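Local coordinates for protein nucleoside diphosphate kinase (Encephalitozoon cuniculi, PDB 3MPD) that probably transfers the gamma phosphate of ATP to nucleoside diphosphates by a ping-pong mechanism with a phosphorylated enzyme intermediate, supplying nucleoside triphosphates other than ATP, at residues F9-D15 with S71-M77; V48-S54 with K129-W134. All coordinates share one frame; numbering follows the deposited sequence. Where two conformers were deposited one is given.

Contact 1 of 2, residues F9-D15 with S71-M77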
ATOM      1  N   PHE A   9       9.398  -8.962  -5.258  1.00 26.14           N
ATOM      2  CA  PHE A   9       8.985  -8.687  -3.898  1.00 25.21           C
ATOM      3  C   PHE A   9       9.677  -7.430  -3.418  1.00 24.60           C
ATOM      4  O   PHE A   9      10.897  -7.331  -3.460  1.00 24.34           O
ATOM      5  CB  PHE A   9       9.302  -9.870  -2.969  1.00 26.41           C
ATOM      6  CG  PHE A   9       8.884  -9.636  -1.556  1.00 25.93           C
ATOM      7  CD1 PHE A   9       7.532  -9.606  -1.222  1.00 24.22           C
ATOM      8  CD2 PHE A   9       9.837  -9.407  -0.569  1.00 25.68           C
ATOM      9  CE1 PHE A   9       7.119  -9.349   0.073  1.00 26.73           C
ATOM     10  CE2 PHE A   9       9.444  -9.171   0.749  1.00 29.71           C
ATOM     11  CZ  PHE A   9       8.077  -9.128   1.070  1.00 26.76           C
ATOM     12  N   ILE A  10       8.883  -6.467  -2.977  1.00 24.55           N
ATOM     13  CA  ILE A  10       9.404  -5.164  -2.558  1.00 23.76           C
ATOM     14  C   ILE A  10       8.912  -4.923  -1.141  1.00 23.78           C
ATOM     15  O   ILE A  10       7.709  -4.944  -0.889  1.00 24.57           O
ATOM     16  CB  ILE A  10       8.870  -4.025  -3.437  1.00 22.41           C
ATOM     17  CG1 ILE A  10       9.140  -4.281  -4.940  1.00 22.54           C
ATOM     18  CG2 ILE A  10       9.440  -2.655  -2.982  1.00 23.54           C
ATOM     19  CD1 ILE A  10      10.665  -4.365  -5.360  1.00 21.69           C
ATOM     20  N   MET A  11       9.830  -4.629  -0.229  1.00 23.67           N
ATOM     21  CA  MET A  11       9.440  -4.438   1.156  1.00 22.69           C
ATOM     22  C   MET A  11      10.044  -3.157   1.688  1.00 21.97           C
ATOM     23  O   MET A  11      11.277  -2.985   1.673  1.00 22.14           O
ATOM     24  CB  MET A  11       9.876  -5.657   1.985  1.00 23.97           C
ATOM     25  CG  MET A  11       9.573  -5.563   3.467  1.00 25.67           C
ATOM     26  SD  MET A  11       9.990  -7.120   4.314  1.00 30.86           S
ATOM     27  CE  MET A  11      11.710  -7.378   3.867  1.00 30.87           C
ATOM     28  N   ILE A  12       9.178  -2.259   2.152  1.00 20.85           N
ATOM     29  CA  ILE A  12       9.639  -1.027   2.792  1.00 20.25           C
ATOM     30  C   ILE A  12      10.054  -1.359   4.225  1.00 21.62           C
ATOM     31  O   ILE A  12       9.230  -1.885   5.004  1.00 22.32           O
ATOM     32  CB  ILE A  12       8.568   0.082   2.792  1.00 20.12           C
ATOM     33  CG1 ILE A  12       8.080   0.346   1.363  1.00 18.70           C
ATOM     34  CG2 ILE A  12       9.100   1.379   3.521  1.00 17.89           C
ATOM     35  CD1 ILE A  12       7.039   1.502   1.262  1.00 19.86           C
ATOM     36  N   LYS A  13      11.309  -1.032   4.558  1.00 20.75           N
ATOM     37  CA  LYS A  13      11.917  -1.425   5.848  1.00 21.62           C
ATOM     38  C   LYS A  13      11.374  -0.538   6.965  1.00 21.74           C
ATOM     39  O   LYS A  13      10.915   0.584   6.688  1.00 21.45           O
ATOM     40  CB  LYS A  13      13.457  -1.326   5.753  1.00 21.11           C
ATOM     41  CG  LYS A  13      14.041  -2.271   4.687  1.00 20.66           C
ATOM     42  CD  LYS A  13      15.547  -2.467   4.848  1.00 22.31           C
ATOM     43  CE  LYS A  13      16.003  -3.624   3.948  1.00 22.71           C
ATOM     44  NZ  LYS A  13      17.490  -3.583   3.845  1.00 21.90           N
ATOM     45  N   PRO A  14      11.432  -1.017   8.223  1.00 22.98           N
ATOM     46  CA  PRO A  14      10.693  -0.375   9.321  1.00 22.71           C
ATOM     47  C   PRO A  14      10.984   1.114   9.499  1.00 22.22           C
ATOM     48  O   PRO A  14      10.075   1.877   9.761  1.00 20.79           O
ATOM     49  CB  PRO A  14      11.170  -1.155  10.575  1.00 24.07           C
ATOM     50  CG  PRO A  14      11.591  -2.486  10.053  1.00 24.11           C
ATOM     51  CD  PRO A  14      12.203  -2.199   8.701  1.00 23.68           C
ATOM     52  N   ASP A  15      12.252   1.514   9.377  1.00 22.32           N
ATOM     53  CA  ASP A  15      12.618   2.907   9.544  1.00 22.52           C
ATOM     54  C   ASP A  15      12.091   3.846   8.455  1.00 21.57           C
ATOM     55  O   ASP A  15      11.806   5.016   8.738  1.00 21.51           O
ATOM     56  CB  ASP A  15      14.134   3.064   9.723  1.00 23.06           C
ATOM     57  CG  ASP A  15      14.624   2.399  10.992  1.00 27.07           C
ATOM     58  OD1 ASP A  15      14.069   2.697  12.075  1.00 29.42           O
ATOM     59  OD2 ASP A  15      15.537   1.557  10.909  1.00 29.38           O
ATOM     60  N   SER A  71      12.351  -4.071  14.174  1.00 34.79           N
ATOM     61  CA  SER A  71      12.106  -2.876  14.990  1.00 34.59           C
ATOM     62  C   SER A  71      10.755  -2.210  14.708  1.00 33.62           C
ATOM     63  O   SER A  71      10.423  -1.169  15.298  1.00 33.87           O
ATOM     64  CB  SER A  71      13.248  -1.856  14.819  1.00 33.97           C
ATOM     65  OG  SER A  71      13.259  -1.261  13.504  1.00 33.27           O
ATOM     66  N   GLY A  72       9.977  -2.793  13.803  1.00 31.77           N
ATOM     67  CA  GLY A  72       8.678  -2.225  13.490  1.00 29.78           C
ATOM     68  C   GLY A  72       8.031  -2.780  12.244  1.00 28.25           C
ATOM     69  O   GLY A  72       8.585  -3.653  11.568  1.00 27.94           O
ATOM     70  N   MET A  73       6.833  -2.265  11.972  1.00 27.85           N
ATOM     71  CA  MET A  73       6.015  -2.684  10.845  0.50 26.47           C
ATOM     72  C   MET A  73       6.749  -2.433   9.531  1.00 25.26           C
ATOM     73  O   MET A  73       7.435  -1.394   9.377  1.00 23.22           O
ATOM     74  CB  MET A  73       4.717  -1.888  10.875  0.50 26.95           C
ATOM     75  CG  MET A  73       3.560  -2.451  10.067  0.50 26.19           C
ATOM     76  SD  MET A  73       2.264  -1.202  10.058  0.50 26.63           S
ATOM     77  CE  MET A  73       2.761  -0.197   8.659  0.50 25.36           C
ATOM     78  N   VAL A  74       6.614  -3.384   8.601  1.00 24.78           N
ATOM     79  CA  VAL A  74       7.114  -3.235   7.238  1.00 23.59           C
ATOM     80  C   VAL A  74       5.895  -3.219   6.330  1.00 23.99           C
ATOM     81  O   VAL A  74       4.842  -3.723   6.720  1.00 25.07           O
ATOM     82  CB  VAL A  74       8.086  -4.400   6.791  1.00 24.34           C
ATOM     83  CG1 VAL A  74       9.378  -4.397   7.616  1.00 22.80           C
ATOM     84  CG2 VAL A  74       7.426  -5.768   6.868  1.00 25.20           C
ATOM     85  N   LEU A  75       6.032  -2.630   5.137  1.00 22.56           N
ATOM     86  CA  LEU A  75       5.027  -2.778   4.072  1.00 22.93           C
ATOM     87  C   LEU A  75       5.537  -3.700   2.964  1.00 23.07           C
ATOM     88  O   LEU A  75       6.428  -3.326   2.179  1.00 21.73           O
ATOM     89  CB  LEU A  75       4.579  -1.414   3.506  1.00 21.47           C
ATOM     90  CG  LEU A  75       3.473  -1.411   2.427  1.00 21.48           C
ATOM     91  CD1 LEU A  75       2.162  -1.999   2.979  1.00 19.98           C
ATOM     92  CD2 LEU A  75       3.234   0.004   1.885  1.00 17.83           C
ATOM     93  N   ALA A  76       4.979  -4.903   2.924  1.00 23.41           N
ATOM     94  CA  ALA A  76       5.373  -5.924   1.965  1.00 24.54           C
ATOM     95  C   ALA A  76       4.469  -5.872   0.731  1.00 24.43           C
ATOM     96  O   ALA A  76       3.237  -5.855   0.866  1.00 25.98           O
ATOM     97  CB  ALA A  76       5.297  -7.301   2.609  1.00 25.25           C
ATOM     98  N   MET A  77       5.078  -5.879  -0.456  1.00 23.66           N
ATOM     99  CA  MET A  77       4.334  -5.738  -1.718  1.00 23.94           C
ATOM    100  C   MET A  77       4.827  -6.677  -2.790  1.00 23.80           C
ATOM    101  O   MET A  77       5.998  -7.066  -2.800  1.00 24.02           O
ATOM    102  CB  MET A  77       4.506  -4.292  -2.290  1.00 21.81           C
ATOM    103  CG  MET A  77       3.832  -3.226  -1.459  1.00 21.92           C
ATOM    104  SD  MET A  77       4.337  -1.513  -1.811  1.00 22.98           S
ATOM    105  CE  MET A  77       5.939  -1.432  -1.050  1.00 19.35           C
TER
HETATM  106  O   HOH W   1       7.965   0.630  11.147  1.00 11.41           O
HETATM  107  O   HOH W   2      15.552  -0.735  12.332  1.00 14.57           O
HETATM  108  O   HOH W   3      12.248   1.133  13.395  1.00 21.51           O

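Contact 2 of 2, residues V48-S54 with K129-W134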
ATOM      1  N   VAL A  48      10.911 -15.859  10.201  1.00 45.24           N
ATOM      2  CA  VAL A  48      10.737 -15.441   8.815  1.00 43.66           C
ATOM      3  C   VAL A  48      11.937 -14.628   8.274  1.00 40.50           C
ATOM      4  O   VAL A  48      12.388 -14.873   7.158  1.00 38.98           O
ATOM      5  CB  VAL A  48       9.388 -14.712   8.570  1.00 44.71           C
ATOM      6  CG1 VAL A  48       9.272 -13.461   9.401  1.00 46.02           C
ATOM      7  CG2 VAL A  48       9.219 -14.349   7.091  1.00 44.61           C
ATOM      8  N   LEU A  49      12.464 -13.696   9.070  1.00 39.57           N
ATOM      9  CA  LEU A  49      13.634 -12.898   8.656  1.00 37.70           C
ATOM     10  C   LEU A  49      14.876 -13.751   8.393  1.00 38.00           C
ATOM     11  O   LEU A  49      15.590 -13.537   7.406  1.00 37.63           O
ATOM     12  CB  LEU A  49      13.946 -11.810   9.682  1.00 37.11           C
ATOM     13  CG  LEU A  49      12.952 -10.649   9.681  1.00 37.34           C
ATOM     14  CD1 LEU A  49      13.184  -9.782  10.884  1.00 37.25           C
ATOM     15  CD2 LEU A  49      13.029  -9.837   8.387  1.00 36.78           C
ATOM     16  N   GLU A  50      15.107 -14.732   9.270  1.00 39.68           N
ATOM     17  CA  GLU A  50      16.213 -15.688   9.142  1.00 40.75           C
ATOM     18  C   GLU A  50      16.108 -16.536   7.866  1.00 41.09           C
ATOM     19  O   GLU A  50      17.117 -16.863   7.243  1.00 41.22           O
ATOM     20  CB  GLU A  50      16.304 -16.573  10.414  1.00 43.48           C
ATOM     21  CG  GLU A  50      16.699 -15.742  11.648  1.00 45.25           C
ATOM     22  CD  GLU A  50      16.706 -16.491  12.984  1.00 50.70           C
ATOM     23  OE1 GLU A  50      16.250 -17.656  13.066  1.00 54.27           O
ATOM     24  OE2 GLU A  50      17.181 -15.881  13.968  1.00 52.78           O
ATOM     25  N   THR A  51      14.884 -16.882   7.479  1.00 41.60           N
ATOM     26  CA  THR A  51      14.640 -17.575   6.209  1.00 43.11           C
ATOM     27  C   THR A  51      14.860 -16.629   5.023  1.00 41.13           C
ATOM     28  O   THR A  51      15.566 -16.970   4.078  1.00 42.08           O
ATOM     29  CB  THR A  51      13.213 -18.134   6.146  1.00 44.37           C
ATOM     30  OG1 THR A  51      12.980 -18.919   7.311  1.00 47.72           O
ATOM     31  CG2 THR A  51      13.001 -18.985   4.882  1.00 46.87           C
ATOM     32  N   HIS A  52      14.233 -15.452   5.080  1.00 39.98           N
ATOM     33  CA  HIS A  52      14.417 -14.397   4.057  1.00 39.13           C
ATOM     34  C   HIS A  52      15.898 -14.115   3.787  1.00 38.61           C
ATOM     35  O   HIS A  52      16.319 -14.032   2.631  1.00 40.02           O
ATOM     36  CB  HIS A  52      13.689 -13.108   4.463  1.00 37.94           C
ATOM     37  CG  HIS A  52      13.793 -12.004   3.448  1.00 38.35           C
ATOM     38  ND1 HIS A  52      12.803 -11.742   2.521  1.00 40.40           N
ATOM     39  CD2 HIS A  52      14.771 -11.095   3.218  1.00 39.76           C
ATOM     40  CE1 HIS A  52      13.169 -10.719   1.766  1.00 41.79           C
ATOM     41  NE2 HIS A  52      14.363 -10.312   2.164  1.00 40.82           N
ATOM     42  N   TYR A  53      16.683 -13.997   4.856  1.00 37.50           N
ATOM     43  CA  TYR A  53      18.104 -13.669   4.732  1.00 37.77           C
ATOM     44  C   TYR A  53      19.053 -14.860   4.966  1.00 38.88           C
ATOM     45  O   TYR A  53      20.198 -14.649   5.387  1.00 38.77           O
ATOM     46  CB  TYR A  53      18.469 -12.483   5.656  1.00 36.12           C
ATOM     47  CG  TYR A  53      17.864 -11.142   5.238  1.00 38.35           C
ATOM     48  CD1 TYR A  53      18.266 -10.492   4.050  1.00 40.31           C
ATOM     49  CD2 TYR A  53      16.879 -10.523   6.022  1.00 40.62           C
ATOM     50  CE1 TYR A  53      17.706  -9.243   3.655  1.00 41.49           C
ATOM     51  CE2 TYR A  53      16.311  -9.272   5.637  1.00 41.97           C
ATOM     52  CZ  TYR A  53      16.732  -8.647   4.459  1.00 43.01           C
ATOM     53  OH  TYR A  53      16.152  -7.441   4.091  1.00 46.91           O
ATOM     54  N   SER A  54      18.602 -16.086   4.664  1.00 40.84           N
ATOM     55  CA  SER A  54      19.409 -17.303   4.906  1.00 43.63           C
ATOM     56  C   SER A  54      20.768 -17.281   4.202  1.00 44.85           C
ATOM     57  O   SER A  54      21.766 -17.773   4.740  1.00 45.30           O
ATOM     58  CB  SER A  54      18.637 -18.576   4.546  1.00 46.47           C
ATOM     59  OG  SER A  54      18.215 -18.532   3.197  1.00 49.02           O
ATOM     60  N   LYS A 129      10.459 -17.246  -3.879  1.00 39.94           N
ATOM     61  CA  LYS A 129      10.654 -17.655  -2.484  1.00 41.24           C
ATOM     62  C   LYS A 129      10.151 -16.582  -1.503  1.00 39.01           C
ATOM     63  O   LYS A 129       9.458 -16.916  -0.547  1.00 39.38           O
ATOM     64  CB  LYS A 129      12.139 -17.998  -2.211  1.00 42.70           C
ATOM     65  CG  LYS A 129      12.512 -18.105  -0.723  1.00 44.09           C
ATOM     66  CD  LYS A 129      14.019 -18.162  -0.502  1.00 47.71           C
ATOM     67  CE  LYS A 129      14.388 -17.532   0.833  1.00 46.27           C
ATOM     68  NZ  LYS A 129      15.650 -18.064   1.370  1.00 50.20           N
ATOM     69  N   GLU A 130      10.517 -15.315  -1.734  1.00 35.80           N
ATOM     70  CA  GLU A 130      10.118 -14.218  -0.845  1.00 34.60           C
ATOM     71  C   GLU A 130       8.602 -13.984  -0.877  1.00 34.84           C
ATOM     72  O   GLU A 130       7.992 -13.790   0.170  1.00 35.38           O
ATOM     73  CB  GLU A 130      10.880 -12.913  -1.167  1.00 31.88           C
ATOM     74  CG  GLU A 130      12.391 -12.996  -0.826  1.00 31.39           C
ATOM     75  CD  GLU A 130      13.242 -11.931  -1.536  1.00 31.16           C
ATOM     76  OE1 GLU A 130      12.674 -10.985  -2.162  1.00 29.34           O
ATOM     77  OE2 GLU A 130      14.499 -12.025  -1.449  1.00 29.05           O
ATOM     78  N   ILE A 131       8.003 -14.010  -2.067  1.00 34.42           N
ATOM     79  CA  ILE A 131       6.544 -13.892  -2.173  1.00 34.97           C
ATOM     80  C   ILE A 131       5.811 -14.978  -1.359  1.00 38.13           C
ATOM     81  O   ILE A 131       4.910 -14.651  -0.570  1.00 38.29           O
ATOM     82  CB  ILE A 131       6.077 -13.859  -3.636  1.00 35.03           C
ATOM     83  CG1 ILE A 131       6.531 -12.551  -4.290  1.00 30.95           C
ATOM     84  CG2 ILE A 131       4.548 -14.019  -3.732  1.00 36.49           C
ATOM     85  CD1 ILE A 131       6.528 -12.561  -5.796  1.00 31.42           C
ATOM     86  N   LYS A 132       6.219 -16.246  -1.512  1.00 40.33           N
ATOM     87  CA  LYS A 132       5.602 -17.351  -0.760  1.00 43.86           C
ATOM     88  C   LYS A 132       5.871 -17.247   0.739  1.00 43.69           C
ATOM     89  O   LYS A 132       5.039 -17.623   1.551  1.00 45.12           O
ATOM     90  CB  LYS A 132       6.065 -18.726  -1.276  1.00 46.69           C
ATOM     91  CG  LYS A 132       5.706 -19.017  -2.742  1.00 50.17           C
ATOM     92  CD  LYS A 132       6.306 -20.351  -3.210  1.00 58.36           C
ATOM     93  CE  LYS A 132       6.775 -20.265  -4.670  1.00 58.56           C
ATOM     94  NZ  LYS A 132       7.963 -21.162  -4.897  1.00 60.76           N
ATOM     95  N   LEU A 133       7.037 -16.726   1.097  1.00 42.14           N
ATOM     96  CA  LEU A 133       7.407 -16.558   2.500  1.00 42.48           C
ATOM     97  C   LEU A 133       6.563 -15.485   3.201  1.00 41.02           C
ATOM     98  O   LEU A 133       6.022 -15.722   4.277  1.00 41.77           O
ATOM     99  CB  LEU A 133       8.895 -16.214   2.599  1.00 41.04           C
ATOM    100  CG  LEU A 133       9.514 -16.132   3.980  1.00 43.71           C
ATOM    101  CD1 LEU A 133       9.385 -17.474   4.771  1.00 45.72           C
ATOM    102  CD2 LEU A 133      10.967 -15.678   3.831  1.00 42.15           C
ATOM    103  N   TRP A 134       6.434 -14.320   2.568  1.00 37.83           N
ATOM    104  CA  TRP A 134       5.789 -13.165   3.195  1.00 37.67           C
ATOM    105  C   TRP A 134       4.301 -12.971   2.892  1.00 38.42           C
ATOM    106  O   TRP A 134       3.570 -12.425   3.723  1.00 38.22           O
ATOM    107  CB  TRP A 134       6.502 -11.874   2.763  1.00 35.12           C
ATOM    108  CG  TRP A 134       7.883 -11.733   3.268  1.00 35.14           C
ATOM    109  CD1 TRP A 134       9.036 -12.113   2.635  1.00 35.90           C
ATOM    110  CD2 TRP A 134       8.277 -11.151   4.503  1.00 35.91           C
ATOM    111  NE1 TRP A 134      10.125 -11.795   3.402  1.00 34.74           N
ATOM    112  CE2 TRP A 134       9.688 -11.204   4.558  1.00 37.05           C
ATOM    113  CE3 TRP A 134       7.576 -10.583   5.572  1.00 38.78           C
ATOM    114  CZ2 TRP A 134      10.412 -10.698   5.631  1.00 38.79           C
ATOM    115  CZ3 TRP A 134       8.287 -10.091   6.644  1.00 40.37           C
ATOM    116  CH2 TRP A 134       9.698 -10.153   6.669  1.00 40.99           C
TER
HETATM  117  O   HOH W   4      15.560 -14.128  -0.259  1.00 11.28           O

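Contact 1 of 2, residues F9-D15 with S71-M77
Ile10 to Ile12 run antiparallel to Leu75 to Met77, the short axes 4.6 Å apart at 166°, with Ile10–Met77 and Ile12–Leu75 as hydrogen-bonded pairs flanking the non-hydrogen-bonded pair Met11–Ala76. These are the two inner strands of the four-stranded antiparallel sheet, whose 2-3-1-4 order is that of the ferredoxin-like fold of NDP kinases. The bond from Ile10 N to Met77 O, 3.0 Å, is almost linear (177°); Leu75 N to Ile12 O is longer, 3.3 Å.

On the Met11–Ala76 face, with CG anti to the backbone N (chi1 -180°), the Phe9 ring extends toward the neighbouring strand, meeting Ala76 CB obliquely with CZ at 3.7 Å. Met11 CG meets Val74 CB at 3.8 Å. The other face is apolar too: the bent end of Met77 sets its CE 3.7 Å from Ile12 CG1, while Ile12 CD1 runs alongside Leu75 CD2.

Past the ladder, Pro14 CD packs on Val74 CG1 at 3.7 Å. One water donates to both Pro14 O and Met73 O. Two more link Asp15 to Ser71: one donates to OD2 and accepts from OG; the other donates to Asp15 OD1 and Ser71 OG, the water oxygen 2.6 Å from OG.

Contact 2 of 2, residues V48-S54 with K129-W134
His52 reaches across to Leu133, Trp134 and Glu130 in turn, and its atoms can be followed outward. CB lies 3.8 Å from Leu133 CD2, a methyl that also sits against the His52 backbone N. With CG anti to the backbone N (chi1 -178°), the imidazole is carried toward helix 124-134. Its ND1 accepts the indole N-H of Trp134, NE1 to ND1 2.8 Å, with an N-H...N angle of 162°. That bond leaves in the plane of the indole but arrives far out of the imidazole plane, and the two side chains cross at about a right angle. Next round the ring, CE1 lies 3.5 Å from Glu130 CD. The carboxylate itself is engaged on OE1 by Ser121 and by His119, the probable phosphohistidine, and the His52 ring meets His119 edge-to-face; His52 and Glu130 both belong to the surroundings of the active site.

Helices 46-52 and 124-134 lie on one face of the antiparallel sheet of the ferredoxin-like NDP kinase fold, the face that carries Phe9 and Met11. The axes of the short helical segments 48-52 and 129-134 run antiparallel at 174°, 10.6 Å apart at closest approach, and side chains of both interdigitate across this spacing. Val48 CG2 stands 4.0 Å from the centroid of the indole six-membered ring, over one face, and 3.6 Å from Leu133 CG. Leu49 CD2 instead approaches the indole at its edge, near CH2.

Where helix 46-52 ends, the backbone carbonyl of Thr51 takes three donors: Lys129 NZ at 2.9 Å, and the OG and N of Ser54. The ammonium probably gains from the partial negative charge of that helix end. Close by, a water donates both to the His52 carbonyl and to Glu130 OE2, 2.6 Å from the latter.

Contact 1 is the deeper of the two, its centre about 7 Å from the centre of the chain against about 12 Å for contact 2, which is only partly buried. Contact 1 joins neighbouring strands through a backbone ladder, with waters confined to its Ser71 end; contact 2 joins two helices mainly through side chains, which meet one another or, for Lys129, a backbone carbonyl at a helix end, with one water joining His52 O and Glu130 OE2. They share no element but meet: the Phe9 ring stacks on Trp134, Phe9 CZ to Trp134 CG 3.4 Å. His119 is shared, touched by Phe9 and Met11 and, edge-to-face, by His52, while Lys13, a probable ATP ligand, bonds Asn116 and packs on Tyr53.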